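Local coordinates for ferrichrome-binding protein (Bacillus subtilis subsp. subtilis, PDB 3G9Q) that binds iron(III)-hydroxamate siderophores such as ferrichrome and hands them to the membrane permease of an ABC transporter that imports iron, at residues Gly23-Phe28 with Pro46-Lys51; Lys29-Asn34 with Glu106-Phe111; Ile150-Gly155 with Tyr159-Asp164; Lys202-Ala207 with Lys232-Val237. One frame throughout, in Å; residues are numbered along the deposited sequence.

Interaction 1: Gly23-Phe28 with Pro46-Lys51; sequences GYYGYF and PYYKGK
Tyr48 and Tyr25 meet as a T-shaped (edge-to-face) aromatic pair, joining the start of helix 25-31 to the loop after strand 35-37 in the N-terminal lobe of a two-lobed solute-binding protein. Tyr48 reaches across from the loop. Its CB points at the helix, and the first torsion (chi1 -71°) sets CG anti to the carbonyl carbon, directing the ring toward the first helical turn. From there one atom of Tyr25, CD2, faces almost the whole ring. CG of Tyr48 lies 4.1 Å from Tyr25 CD2, and further out Tyr48 CE1 and CZ both come to 3.7 Å from the same CD2, which stands 3.6 Å above the plane, over the ring centre. The two centroids are 5.0 Å apart and the planes 77° from one another, so a C-H of Tyr25 is aimed into the pi face of Tyr48. Nearer the phenol end and on the same side, Tyr48 CE2 lies 4.0 Å from Gly26 CA. Glycine suits that place because its bare CA lets a phenol end come right up to the backbone. Tyrosine suits its own position: the flat ring offers a face for the stack, while its hydroxyl can satisfy a buried main-chain N-H in the first turn of the helix. Val42 and Asp254 also touch the Tyr48 side chain, and the Tyr25 hydroxyl makes a weak hydrogen bond to Glu56. At the phenol oxygen, Gly26 N donates to Tyr48 OH over 3.1 Å, in a bond bent to 137° at the hydrogen.

Interaction 2: Lys29-Asn34 with Glu106-Phe111; sequences KTLGIN and EQLKEF
Phe111 presents its ring to aromatic neighbours and its CB to Leu31, in a helix-helix contact between the end of helix 25-31 and helix 106-115 of the N-terminal lobe. One ring face is met by Phe28, its plane inclined by about 45°; over the other face, toward the rim, lies the side chain of Gln107. The ring edge around CZ is directed into the face of Tyr24, a T-shaped pair. The ring leads away from Leu31, so Leu31 meets the base of the side chain: Leu31 CD2 is 3.9 Å from Phe111 CB, the two side chains crossing at about a right angle. Forked aliphatic chains suit this buried seam: CD2 of Leu31 lies mainly against Phe111, while CD1 meets Leu108, one turn earlier. Leu108 holds CG anti to its backbone N (chi1 168°), which brings its end nearer to helix 25-31, and the two leucines slide past one another in opposite directions. At Gly32 the chain leaves the helix with phi 96°, where a CB would press on the preceding carbonyl O, so glycine fits. Trp124 and Ala121 of helix 118-143 pack against the same leucines, whose closest approach is 3.4 Å between Leu31 CD1 and Leu108 CD1.

Interaction 3: Ile150-Gly155 with Tyr159-Asp164; sequences IMQTNG and YVFGKD
Ile150 and Phe161, with Gln152 and Tyr159, supply the backbone hydrogen bonds that pair two antiparallel strands. Phe161 N donates to Ile150 O at 2.7 Å. Gln152 and Tyr159 form a hydrogen-bonded pair in which both N-H groups are used: Gln152 N gives to Tyr159 O at 3.0 Å, and Tyr159 N returns a nearly straight bond of 2.9 Å to Gln152 O. Met151 and Val160 between them are a non-hydrogen-bonded pair.

A polar side-chain bond continues the pairing toward the turn. Asn154 swings CG anti to its backbone N (chi1 178°), so that ND2 reaches the phenol of Tyr159. ND2 donates to Tyr159 OH at 3.1 Å, the oxygen lying 24° out of the amide plane, while Asn154 CB rests 3.6 Å from Tyr159 CE1.

Apolar packing differs on the two faces. With Gln152, the ring of Phe161 meets CB at its edge and CG 3.4 Å from CE1, amide and ring planes standing 69° apart; the aliphatic part of the glutamine thus packs against the ring. Ile150 CG2 touches Phe161 CD1 at 3.9 Å. On the opposite face Met151, modelled as selenomethionine, brings CE to within 4.3 Å of Val160 CG2, apolar side chains suited to a buried face. Thr153 bonds onward to Gly214 and Trp216, and Val160 to Thr196, so the pair is the beta hairpin at the heart of the mixed sheet in the C-terminal lobe.

Interaction 4: Lys202-Ala207 with Lys232-Val237; sequences KLPDFA and KNLNAV
Leu234 points its forked end into a shallow arc formed by Leu203, Pro204 and Ala207, packing the short helix 203-206 against the start of helix 235-238 at the margin of the C-terminal alpha/beta lobe. Leu203 and Leu234 cross at about a right angle, and so do Pro204 and Leu234. The leucine makes its contacts end-on, with its two methyls spread over the helix turn. Its CG sits anti to the carbonyl carbon (chi1 -70°), aiming the fork at helix 203-206. One methyl, CD1, lies 3.9 Å from CD2 of Leu203. The other, CD2, is the branch that meets the proline, 3.9 Å from Pro204 CG and 3.7 Å from Pro204 CA. Each residue type fits its role. Leucine is long enough for its methyls to reach the turn; proline, lacking an N-H, is at home in the first turn of a helix, where it adds apolar surface; alanine is small enough for both methyls of Leu234 to come close. Ile230 and Trp231 of helix 229-232 cover Leu203 as well, extending this apolar patch. Leu234 occupies the N-cap position of its helix, though its hydrocarbon side chain faces the other segment. Within the turn, Leu203 O accepts from both Phe206 N and Ala207 N. Ala207 CB then stands where the fork divides, 3.7 Å from Leu234 CD2 and 3.8 Å from Leu234 CD1.

In the fold
From the N terminus, helix 25-31, after strand 17-19, is the first element used, and it serves two contacts. Interaction 1 closes a short loop through strand 35-37; interaction 2 starts one residue beyond 23-28 but waits until helix 106-115 for its partner, so the two cross along the chain. They also touch, Tyr27 packing on Leu108 and Phe111. Both belong to the N-terminal lobe. Interaction 3 follows in series as a tight hairpin in the other lobe, its centre about 23 Å from that of interaction 1. Interaction 4 closes the loop through strand 210-215 and helix 229-232, joining helix 203-206 to helix 235-238; Met151 and Val160 pack on Leu203 and Phe206.

Interaction 1: Gly23-Phe28 with Pro46-Lys51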
loop_
_atom_site.group_PDB
_atom_site.type_symbol
_atom_site.label_atom_id
_atom_site.label_comp_id
_atom_site.label_asym_id
_atom_site.label_seq_id
_atom_site.Cartn_x
_atom_site.Cartn_y
_atom_site.Cartn_z
ATOM N N GLY A 23 -4.067 7.311 4.197
ATOM C CA GLY A 23 -2.879 6.477 4.183
ATOM C C GLY A 23 -2.091 6.294 5.471
ATOM O O GLY A 23 -1.119 5.528 5.482
ATOM N N TYR A 24 -2.485 6.979 6.546
ATOM C CA TYR A 24 -1.784 6.856 7.824
ATOM C C TYR A 24 -2.600 6.170 8.921
ATOM O O TYR A 24 -2.048 5.792 9.961
ATOM C CB TYR A 24 -1.303 8.232 8.321
ATOM C CG TYR A 24 -0.287 8.878 7.401
ATOM C CD1 TYR A 24 0.669 8.094 6.735
ATOM C CD2 TYR A 24 -0.278 10.252 7.183
ATOM C CE1 TYR A 24 1.602 8.653 5.870
ATOM C CE2 TYR A 24 0.652 10.825 6.325
ATOM C CZ TYR A 24 1.590 10.021 5.666
ATOM O OH TYR A 24 2.498 10.580 4.794
ATOM N N TYR A 25 -3.903 5.996 8.691
ATOM C CA TYR A 25 -4.780 5.353 9.676
ATOM C C TYR A 25 -4.166 4.084 10.270
ATOM O O TYR A 25 -4.114 3.930 11.495
ATOM C CB TYR A 25 -6.148 5.023 9.059
ATOM C CG TYR A 25 -7.023 4.213 9.979
ATOM C CD1 TYR A 25 -7.626 4.790 11.102
ATOM C CD2 TYR A 25 -7.170 2.858 9.786
ATOM C CE1 TYR A 25 -8.354 4.020 12.016
ATOM C CE2 TYR A 25 -7.880 2.086 10.673
ATOM C CZ TYR A 25 -8.474 2.660 11.792
ATOM O OH TYR A 25 -9.184 1.846 12.663
ATOM N N GLY A 26 -3.707 3.184 9.398
ATOM C CA GLY A 26 -3.092 1.945 9.850
ATOM C C GLY A 26 -1.859 2.113 10.737
ATOM O O GLY A 26 -1.521 1.208 11.503
ATOM N N TYR A 27 -1.179 3.257 10.629
ATOM C CA TYR A 27 0.015 3.537 11.440
ATOM C C TYR A 27 -0.334 3.738 12.910
ATOM O O TYR A 27 0.307 3.179 13.799
ATOM C CB TYR A 27 0.754 4.801 10.950
ATOM C CG TYR A 27 1.534 4.622 9.672
ATOM C CD1 TYR A 27 0.913 4.754 8.443
ATOM C CD2 TYR A 27 2.879 4.278 9.693
ATOM C CE1 TYR A 27 1.598 4.545 7.270
ATOM C CE2 TYR A 27 3.578 4.061 8.520
ATOM C CZ TYR A 27 2.933 4.197 7.310
ATOM O OH TYR A 27 3.606 3.981 6.119
ATOM N N PHE A 28 -1.352 4.556 13.152
ATOM C CA PHE A 28 -1.794 4.868 14.497
ATOM C C PHE A 28 -2.479 3.639 15.087
ATOM O O PHE A 28 -2.397 3.393 16.289
ATOM C CB PHE A 28 -2.729 6.087 14.455
ATOM C CG PHE A 28 -2.004 7.406 14.253
ATOM C CD1 PHE A 28 -1.727 8.234 15.328
ATOM C CD2 PHE A 28 -1.548 7.788 12.997
ATOM C CE1 PHE A 28 -1.004 9.417 15.153
ATOM C CE2 PHE A 28 -0.824 8.968 12.821
ATOM C CZ PHE A 28 -0.554 9.777 13.898
ATOM N N PRO A 46 -9.960 -3.413 2.283
ATOM C CA PRO A 46 -10.237 -4.743 2.815
ATOM C C PRO A 46 -9.381 -5.110 4.010
ATOM O O PRO A 46 -9.738 -5.997 4.786
ATOM C CB PRO A 46 -9.978 -5.651 1.621
ATOM C CG PRO A 46 -8.901 -4.915 0.880
ATOM C CD PRO A 46 -9.428 -3.503 0.916
ATOM N N TYR A 47 -8.253 -4.440 4.183
ATOM C CA TYR A 47 -7.416 -4.780 5.318
ATOM C C TYR A 47 -7.853 -4.021 6.579
ATOM O O TYR A 47 -7.397 -4.308 7.692
ATOM C CB TYR A 47 -5.935 -4.533 4.974
ATOM C CG TYR A 47 -5.440 -5.362 3.805
ATOM C CD1 TYR A 47 -4.711 -4.774 2.767
ATOM C CD2 TYR A 47 -5.737 -6.730 3.709
ATOM C CE1 TYR A 47 -4.293 -5.515 1.663
ATOM C CE2 TYR A 47 -5.324 -7.485 2.605
ATOM C CZ TYR A 47 -4.605 -6.864 1.582
ATOM O OH TYR A 47 -4.214 -7.581 0.465
ATOM N N TYR A 48 -8.764 -3.067 6.397
ATOM C CA TYR A 48 -9.283 -2.265 7.509
ATOM C C TYR A 48 -10.670 -2.755 7.938
ATOM O O TYR A 48 -10.793 -3.572 8.853
ATOM C CB TYR A 48 -9.386 -0.782 7.111
ATOM C CG TYR A 48 -8.078 -0.017 6.955
ATOM C CD1 TYR A 48 -8.066 1.224 6.310
ATOM C CD2 TYR A 48 -6.869 -0.500 7.471
ATOM C CE1 TYR A 48 -6.902 1.968 6.177
ATOM C CE2 TYR A 48 -5.682 0.250 7.340
ATOM C CZ TYR A 48 -5.717 1.487 6.692
ATOM O OH TYR A 48 -4.592 2.270 6.573
ATOM N N LYS A 49 -11.709 -2.249 7.268
ATOM C CA LYS A 49 -13.094 -2.625 7.571
ATOM C C LYS A 49 -13.160 -4.122 7.848
ATOM O O LYS A 49 -14.040 -4.599 8.569
ATOM C CB LYS A 49 -14.025 -2.246 6.400
ATOM C CG LYS A 49 -13.769 -2.989 5.084
ATOM C CD LYS A 49 -14.619 -2.433 3.934
ATOM C CE LYS A 49 -16.122 -2.693 4.107
ATOM N NZ LYS A 49 -16.743 -2.005 5.280
ATOM N N GLY A 50 -12.199 -4.841 7.271
ATOM C CA GLY A 50 -12.103 -6.276 7.451
ATOM C C GLY A 50 -12.273 -6.682 8.905
ATOM O O GLY A 50 -12.708 -7.797 9.187
ATOM N N LYS A 51 -11.931 -5.780 9.824
ATOM C CA LYS A 51 -12.067 -6.045 11.251
ATOM C C LYS A 51 -11.698 -4.847 12.125
ATOM O O LYS A 51 -11.908 -4.883 13.338
ATOM C CB LYS A 51 -11.211 -7.262 11.664
ATOM C CG LYS A 51 -11.919 -8.627 11.606
ATOM C CD LYS A 51 -11.023 -9.764 12.103
ATOM C CE LYS A 51 -10.769 -9.670 13.602
ATOM N NZ LYS A 51 -11.996 -9.923 14.398
#

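Interaction 2: Lys29-Asn34 with Glu106-Phe111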
loop_
_atom_site.group_PDB
_atom_site.type_symbol
_atom_site.label_atom_id
_atom_site.label_comp_id
_atom_site.label_asym_id
_atom_site.label_seq_id
_atom_site.Cartn_x
_atom_site.Cartn_y
_atom_site.Cartn_z
ATOM N N LYS A 29 -3.138 2.856 14.238
ATOM C CA LYS A 29 -3.800 1.645 14.705
ATOM C C LYS A 29 -2.713 0.715 15.243
ATOM O O LYS A 29 -2.828 0.190 16.349
ATOM C CB LYS A 29 -4.577 0.968 13.562
ATOM C CG LYS A 29 -5.422 -0.222 13.991
ATOM C CD LYS A 29 -6.414 0.163 15.052
ATOM C CE LYS A 29 -6.821 -1.066 15.837
ATOM N NZ LYS A 29 -7.509 -0.693 17.105
ATOM N N THR A 30 -1.646 0.522 14.476
ATOM C CA THR A 30 -0.564 -0.341 14.943
ATOM C C THR A 30 -0.015 0.160 16.287
ATOM O O THR A 30 0.144 -0.618 17.227
ATOM C CB THR A 30 0.599 -0.428 13.924
ATOM O OG1 THR A 30 0.098 -0.913 12.676
ATOM C CG2 THR A 30 1.671 -1.394 14.417
ATOM N N LEU A 31 0.258 1.458 16.381
ATOM C CA LEU A 31 0.785 2.032 17.613
ATOM C C LEU A 31 -0.216 1.953 18.776
ATOM O O LEU A 31 0.170 2.008 19.949
ATOM C CB LEU A 31 1.212 3.491 17.373
ATOM C CG LEU A 31 2.601 3.848 16.811
ATOM C CD1 LEU A 31 3.331 2.646 16.309
ATOM C CD2 LEU A 31 2.419 4.890 15.720
ATOM N N GLY A 32 -1.504 1.815 18.459
ATOM C CA GLY A 32 -2.519 1.726 19.505
ATOM C C GLY A 32 -3.222 3.031 19.844
ATOM O O GLY A 32 -4.080 3.066 20.726
ATOM N N ILE A 33 -2.856 4.108 19.153
ATOM C CA ILE A 33 -3.479 5.406 19.390
ATOM C C ILE A 33 -4.939 5.362 18.964
ATOM O O ILE A 33 -5.270 5.058 17.819
ATOM C CB ILE A 33 -2.762 6.545 18.622
ATOM C CG1 ILE A 33 -1.477 6.937 19.353
ATOM C CG2 ILE A 33 -3.679 7.761 18.500
ATOM C CD1 ILE A 33 -0.334 5.935 19.222
ATOM N N ASN A 34 -5.815 5.674 19.898
ATOM C CA ASN A 34 -7.222 5.651 19.604
ATOM C C ASN A 34 -7.585 6.719 18.562
ATOM O O ASN A 34 -7.345 7.919 18.757
ATOM C CB ASN A 34 -7.995 5.834 20.909
ATOM C CG ASN A 34 -9.475 5.931 20.694
ATOM O OD1 ASN A 34 -10.074 5.103 20.000
ATOM N ND2 ASN A 34 -10.086 6.944 21.293
ATOM N N GLU A 106 10.177 4.373 8.326
ATOM C CA GLU A 106 10.662 5.561 9.026
ATOM C C GLU A 106 9.444 6.370 9.462
ATOM O O GLU A 106 9.409 6.909 10.571
ATOM C CB GLU A 106 11.553 6.411 8.107
ATOM C CG GLU A 106 12.685 5.638 7.397
ATOM C CD GLU A 106 13.735 5.010 8.332
ATOM O OE1 GLU A 106 14.532 4.175 7.833
ATOM O OE2 GLU A 106 13.772 5.351 9.540
ATOM N N GLN A 107 8.444 6.432 8.580
ATOM C CA GLN A 107 7.189 7.144 8.829
ATOM C C GLN A 107 6.491 6.595 10.070
ATOM O O GLN A 107 5.732 7.308 10.725
ATOM C CB GLN A 107 6.261 7.002 7.617
ATOM C CG GLN A 107 4.974 7.818 7.674
ATOM C CD GLN A 107 5.225 9.302 7.821
ATOM O OE1 GLN A 107 5.583 9.774 8.891
ATOM N NE2 GLN A 107 5.040 10.044 6.740
ATOM N N LEU A 108 6.748 5.322 10.376
ATOM C CA LEU A 108 6.166 4.657 11.549
ATOM C C LEU A 108 6.934 5.031 12.816
ATOM O O LEU A 108 6.376 5.100 13.915
ATOM C CB LEU A 108 6.207 3.132 11.380
ATOM C CG LEU A 108 5.906 2.301 12.639
ATOM C CD1 LEU A 108 4.482 2.528 13.074
ATOM C CD2 LEU A 108 6.148 0.837 12.361
ATOM N N LYS A 109 8.231 5.262 12.652
ATOM C CA LYS A 109 9.067 5.618 13.775
ATOM C C LYS A 109 8.915 7.105 14.049
ATOM O O LYS A 109 9.221 7.568 15.136
ATOM C CB LYS A 109 10.525 5.231 13.484
ATOM C CG LYS A 109 10.697 3.759 13.114
ATOM C CD LYS A 109 11.864 3.086 13.836
ATOM C CE LYS A 109 13.221 3.560 13.338
ATOM N NZ LYS A 109 14.337 2.956 14.137
ATOM N N GLU A 110 8.442 7.858 13.064
ATOM C CA GLU A 110 8.236 9.292 13.257
ATOM C C GLU A 110 7.004 9.451 14.136
ATOM O O GLU A 110 7.013 10.215 15.098
ATOM C CB GLU A 110 7.993 9.994 11.919
ATOM C CG GLU A 110 7.851 11.512 12.006
ATOM C CD GLU A 110 7.331 12.140 10.707
ATOM O OE1 GLU A 110 6.131 11.962 10.393
ATOM O OE2 GLU A 110 8.121 12.810 10.001
ATOM N N PHE A 111 5.947 8.716 13.797
ATOM C CA PHE A 111 4.690 8.757 14.537
ATOM C C PHE A 111 4.839 8.143 15.920
ATOM O O PHE A 111 4.219 8.607 16.869
ATOM C CB PHE A 111 3.594 8.007 13.773
ATOM C CG PHE A 111 3.078 8.733 12.553
ATOM C CD1 PHE A 111 2.651 8.017 11.444
ATOM C CD2 PHE A 111 2.988 10.122 12.522
ATOM C CE1 PHE A 111 2.148 8.671 10.329
ATOM C CE2 PHE A 111 2.482 10.782 11.406
ATOM C CZ PHE A 111 2.064 10.055 10.314
#

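Interaction 3: Ile150-Gly155 with Tyr159-Asp164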
loop_
_atom_site.group_PDB
_atom_site.type_symbol
_atom_site.label_atom_id
_atom_site.label_comp_id
_atom_site.label_asym_id
_atom_site.label_seq_id
_atom_site.Cartn_x
_atom_site.Cartn_y
_atom_site.Cartn_z
ATOM N N ILE A 150 4.160 -6.560 -12.288
ATOM C CA ILE A 150 3.074 -5.911 -11.578
ATOM C C ILE A 150 2.474 -4.891 -12.527
ATOM O O ILE A 150 3.162 -3.966 -12.973
ATOM C CB ILE A 150 3.527 -5.180 -10.319
ATOM C CG1 ILE A 150 4.219 -6.168 -9.368
ATOM C CG2 ILE A 150 2.301 -4.527 -9.665
ATOM C CD1 ILE A 150 4.975 -5.520 -8.212
HETATM N N MSE A 151 1.199 -5.059 -12.857
HETATM C CA MSE A 151 0.567 -4.116 -13.760
HETATM C C MSE A 151 -0.918 -3.901 -13.566
HETATM O O MSE A 151 -1.657 -4.808 -13.183
HETATM C CB MSE A 151 0.871 -4.491 -15.224
HETATM C CG MSE A 151 0.808 -5.981 -15.579
HETATM SE SE MSE A 151 1.556 -6.467 -17.375
HETATM C CE MSE A 151 3.481 -6.563 -16.954
ATOM N N GLN A 152 -1.341 -2.665 -13.805
ATOM C CA GLN A 152 -2.748 -2.309 -13.677
ATOM C C GLN A 152 -3.245 -1.682 -14.953
ATOM O O GLN A 152 -2.505 -1.010 -15.670
ATOM C CB GLN A 152 -2.975 -1.348 -12.515
ATOM C CG GLN A 152 -2.618 -1.932 -11.166
ATOM C CD GLN A 152 -2.910 -0.971 -10.048
ATOM O OE1 GLN A 152 -2.372 0.138 -10.007
ATOM N NE2 GLN A 152 -3.774 -1.385 -9.134
ATOM N N THR A 153 -4.523 -1.896 -15.211
ATOM C CA THR A 153 -5.155 -1.401 -16.415
ATOM C C THR A 153 -6.076 -0.223 -16.148
ATOM O O THR A 153 -6.719 -0.147 -15.098
ATOM C CB THR A 153 -5.973 -2.524 -17.072
ATOM O OG1 THR A 153 -6.470 -2.087 -18.342
ATOM C CG2 THR A 153 -7.148 -2.916 -16.170
ATOM N N ASN A 154 -6.132 0.689 -17.114
ATOM C CA ASN A 154 -6.978 1.871 -17.035
ATOM C C ASN A 154 -7.271 2.368 -18.440
ATOM O O ASN A 154 -6.570 3.232 -18.959
ATOM C CB ASN A 154 -6.289 2.978 -16.242
ATOM C CG ASN A 154 -7.126 4.242 -16.172
ATOM O OD1 ASN A 154 -8.291 4.214 -15.748
ATOM N ND2 ASN A 154 -6.537 5.358 -16.586
ATOM N N GLY A 155 -8.308 1.817 -19.052
ATOM C CA GLY A 155 -8.657 2.223 -20.397
ATOM C C GLY A 155 -7.750 1.547 -21.400
ATOM O O GLY A 155 -7.623 0.321 -21.404
ATOM N N TYR A 159 -0.231 0.159 -16.973
ATOM C CA TYR A 159 0.906 0.573 -16.154
ATOM C C TYR A 159 1.693 -0.643 -15.629
ATOM O O TYR A 159 1.111 -1.546 -15.040
ATOM C CB TYR A 159 0.418 1.451 -14.974
ATOM C CG TYR A 159 -0.595 2.536 -15.345
ATOM C CD1 TYR A 159 -1.944 2.426 -14.962
ATOM C CD2 TYR A 159 -0.213 3.669 -16.077
ATOM C CE1 TYR A 159 -2.892 3.421 -15.297
ATOM C CE2 TYR A 159 -1.152 4.669 -16.421
ATOM C CZ TYR A 159 -2.488 4.535 -16.027
ATOM O OH TYR A 159 -3.414 5.504 -16.362
ATOM N N VAL A 160 2.999 -0.683 -15.891
ATOM C CA VAL A 160 3.856 -1.764 -15.398
ATOM C C VAL A 160 4.654 -1.141 -14.270
ATOM O O VAL A 160 5.561 -0.347 -14.513
ATOM C CB VAL A 160 4.824 -2.317 -16.494
ATOM C CG1 VAL A 160 5.462 -1.171 -17.249
ATOM C CG2 VAL A 160 5.899 -3.183 -15.864
ATOM N N PHE A 161 4.304 -1.487 -13.035
ATOM C CA PHE A 161 4.971 -0.908 -11.874
ATOM C C PHE A 161 6.322 -1.488 -11.532
ATOM O O PHE A 161 6.635 -2.620 -11.876
ATOM C CB PHE A 161 4.066 -0.992 -10.654
ATOM C CG PHE A 161 2.756 -0.302 -10.845
ATOM C CD1 PHE A 161 1.626 -1.020 -11.224
ATOM C CD2 PHE A 161 2.663 1.079 -10.719
ATOM C CE1 PHE A 161 0.417 -0.369 -11.479
ATOM C CE2 PHE A 161 1.467 1.739 -10.970
ATOM C CZ PHE A 161 0.338 1.015 -11.352
ATOM N N GLY A 162 7.133 -0.678 -10.867
ATOM C CA GLY A 162 8.448 -1.114 -10.450
ATOM C C GLY A 162 8.422 -1.301 -8.945
ATOM O O GLY A 162 7.440 -1.793 -8.397
ATOM N N LYS A 163 9.486 -0.890 -8.269
ATOM C CA LYS A 163 9.555 -1.048 -6.833
ATOM C C LYS A 163 9.256 0.222 -6.058
ATOM O O LYS A 163 8.990 0.177 -4.856
ATOM C CB LYS A 163 10.935 -1.580 -6.422
ATOM C CG LYS A 163 12.104 -0.643 -6.677
ATOM C CD LYS A 163 13.417 -1.297 -6.245
ATOM C CE LYS A 163 14.599 -0.345 -6.436
ATOM N NZ LYS A 163 15.892 -0.900 -5.924
ATOM N N ASP A 164 9.278 1.359 -6.736
ATOM C CA ASP A 164 9.044 2.618 -6.053
ATOM C C ASP A 164 7.738 3.307 -6.393
ATOM O O ASP A 164 7.698 4.522 -6.542
ATOM C CB ASP A 164 10.227 3.557 -6.311
ATOM C CG ASP A 164 11.454 3.171 -5.510
ATOM O OD1 ASP A 164 12.253 2.323 -5.966
ATOM O OD2 ASP A 164 11.603 3.714 -4.396
#

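Interaction 4: Lys202-Ala207 with Lys232-Val237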
loop_
_atom_site.group_PDB
_atom_site.type_symbol
_atom_site.label_atom_id
_atom_site.label_comp_id
_atom_site.label_asym_id
_atom_site.label_seq_id
_atom_site.Cartn_x
_atom_site.Cartn_y
_atom_site.Cartn_z
ATOM N N LYS A 202 3.274 -4.103 -26.544
ATOM C CA LYS A 202 4.528 -4.378 -25.865
ATOM C C LYS A 202 4.370 -5.201 -24.590
ATOM O O LYS A 202 5.328 -5.399 -23.837
ATOM C CB LYS A 202 5.236 -3.064 -25.554
ATOM C CG LYS A 202 6.024 -2.524 -26.724
ATOM C CD LYS A 202 6.695 -1.208 -26.373
ATOM C CE LYS A 202 5.704 -0.046 -26.415
ATOM N NZ LYS A 202 5.184 0.177 -27.810
ATOM N N LEU A 203 3.153 -5.687 -24.363
ATOM C CA LEU A 203 2.852 -6.490 -23.192
ATOM C C LEU A 203 3.733 -7.745 -23.125
ATOM O O LEU A 203 4.348 -8.017 -22.097
ATOM C CB LEU A 203 1.371 -6.866 -23.191
ATOM C CG LEU A 203 0.749 -7.082 -21.816
ATOM C CD1 LEU A 203 0.885 -5.805 -21.012
ATOM C CD2 LEU A 203 -0.715 -7.465 -21.957
ATOM N N PRO A 204 3.814 -8.523 -24.214
ATOM C CA PRO A 204 4.650 -9.728 -24.186
ATOM C C PRO A 204 6.122 -9.414 -23.951
ATOM O O PRO A 204 6.910 -10.308 -23.668
ATOM C CB PRO A 204 4.435 -10.337 -25.568
ATOM C CG PRO A 204 3.059 -9.881 -25.925
ATOM C CD PRO A 204 3.069 -8.449 -25.477
ATOM N N ASP A 205 6.495 -8.146 -24.075
ATOM C CA ASP A 205 7.881 -7.753 -23.886
ATOM C C ASP A 205 8.215 -7.499 -22.425
ATOM O O ASP A 205 9.381 -7.521 -22.028
ATOM C CB ASP A 205 8.188 -6.506 -24.716
ATOM C CG ASP A 205 7.911 -6.707 -26.194
ATOM O OD1 ASP A 205 7.997 -5.714 -26.957
ATOM O OD2 ASP A 205 7.607 -7.857 -26.592
ATOM N N PHE A 206 7.190 -7.258 -21.619
ATOM C CA PHE A 206 7.379 -6.995 -20.196
ATOM C C PHE A 206 6.958 -8.174 -19.339
ATOM O O PHE A 206 7.627 -8.509 -18.367
ATOM C CB PHE A 206 6.550 -5.787 -19.783
ATOM C CG PHE A 206 7.195 -4.481 -20.088
ATOM C CD1 PHE A 206 8.199 -3.981 -19.253
ATOM C CD2 PHE A 206 6.781 -3.727 -21.185
ATOM C CE1 PHE A 206 8.781 -2.742 -19.494
ATOM C CE2 PHE A 206 7.355 -2.485 -21.441
ATOM C CZ PHE A 206 8.362 -1.987 -20.587
ATOM N N ALA A 207 5.832 -8.779 -19.712
ATOM C CA ALA A 207 5.248 -9.908 -19.004
ATOM C C ALA A 207 6.243 -10.936 -18.493
ATOM O O ALA A 207 7.040 -11.499 -19.251
ATOM C CB ALA A 207 4.225 -10.581 -19.888
ATOM N N LYS A 232 -4.428 -12.971 -23.043
ATOM C CA LYS A 232 -4.798 -14.348 -22.771
ATOM C C LYS A 232 -3.711 -15.303 -23.245
ATOM O O LYS A 232 -3.521 -16.383 -22.689
ATOM C CB LYS A 232 -6.136 -14.665 -23.441
ATOM C CG LYS A 232 -7.287 -13.853 -22.847
ATOM C CD LYS A 232 -8.676 -14.400 -23.200
ATOM C CE LYS A 232 -9.101 -14.032 -24.613
ATOM N NZ LYS A 232 -10.463 -14.548 -24.920
ATOM N N ASN A 233 -2.978 -14.880 -24.259
ATOM C CA ASN A 233 -1.920 -15.689 -24.824
ATOM C C ASN A 233 -0.581 -15.622 -24.073
ATOM O O ASN A 233 0.315 -16.436 -24.322
ATOM C CB ASN A 233 -1.730 -15.285 -26.276
ATOM C CG ASN A 233 -0.612 -16.027 -26.936
ATOM O OD1 ASN A 233 -0.520 -17.255 -26.840
ATOM N ND2 ASN A 233 0.247 -15.294 -27.626
ATOM N N LEU A 234 -0.444 -14.654 -23.165
ATOM C CA LEU A 234 0.782 -14.516 -22.387
ATOM C C LEU A 234 1.024 -15.815 -21.643
ATOM O O LEU A 234 0.086 -16.437 -21.135
ATOM C CB LEU A 234 0.679 -13.374 -21.370
ATOM C CG LEU A 234 0.663 -11.942 -21.899
ATOM C CD1 LEU A 234 0.495 -10.969 -20.746
ATOM C CD2 LEU A 234 1.943 -11.670 -22.648
ATOM N N ASN A 235 2.289 -16.213 -21.581
ATOM C CA ASN A 235 2.682 -17.439 -20.910
ATOM C C ASN A 235 2.211 -17.487 -19.451
ATOM O O ASN A 235 1.723 -18.516 -18.986
ATOM C CB ASN A 235 4.208 -17.618 -21.017
ATOM C CG ASN A 235 4.967 -16.284 -20.998
ATOM O OD1 ASN A 235 4.718 -15.396 -21.832
ATOM N ND2 ASN A 235 5.901 -16.140 -20.047
ATOM N N ALA A 236 2.327 -16.369 -18.742
ATOM C CA ALA A 236 1.910 -16.305 -17.342
ATOM C C ALA A 236 0.459 -16.728 -17.157
ATOM O O ALA A 236 0.139 -17.502 -16.258
ATOM C CB ALA A 236 2.106 -14.890 -16.808
ATOM N N VAL A 237 -0.418 -16.200 -18.004
ATOM C CA VAL A 237 -1.836 -16.512 -17.944
ATOM C C VAL A 237 -2.083 -17.956 -18.348
ATOM O O VAL A 237 -2.903 -18.651 -17.739
ATOM C CB VAL A 237 -2.643 -15.620 -18.882
ATOM C CG1 VAL A 237 -4.125 -15.884 -18.685
ATOM C CG2 VAL A 237 -2.311 -14.160 -18.620
#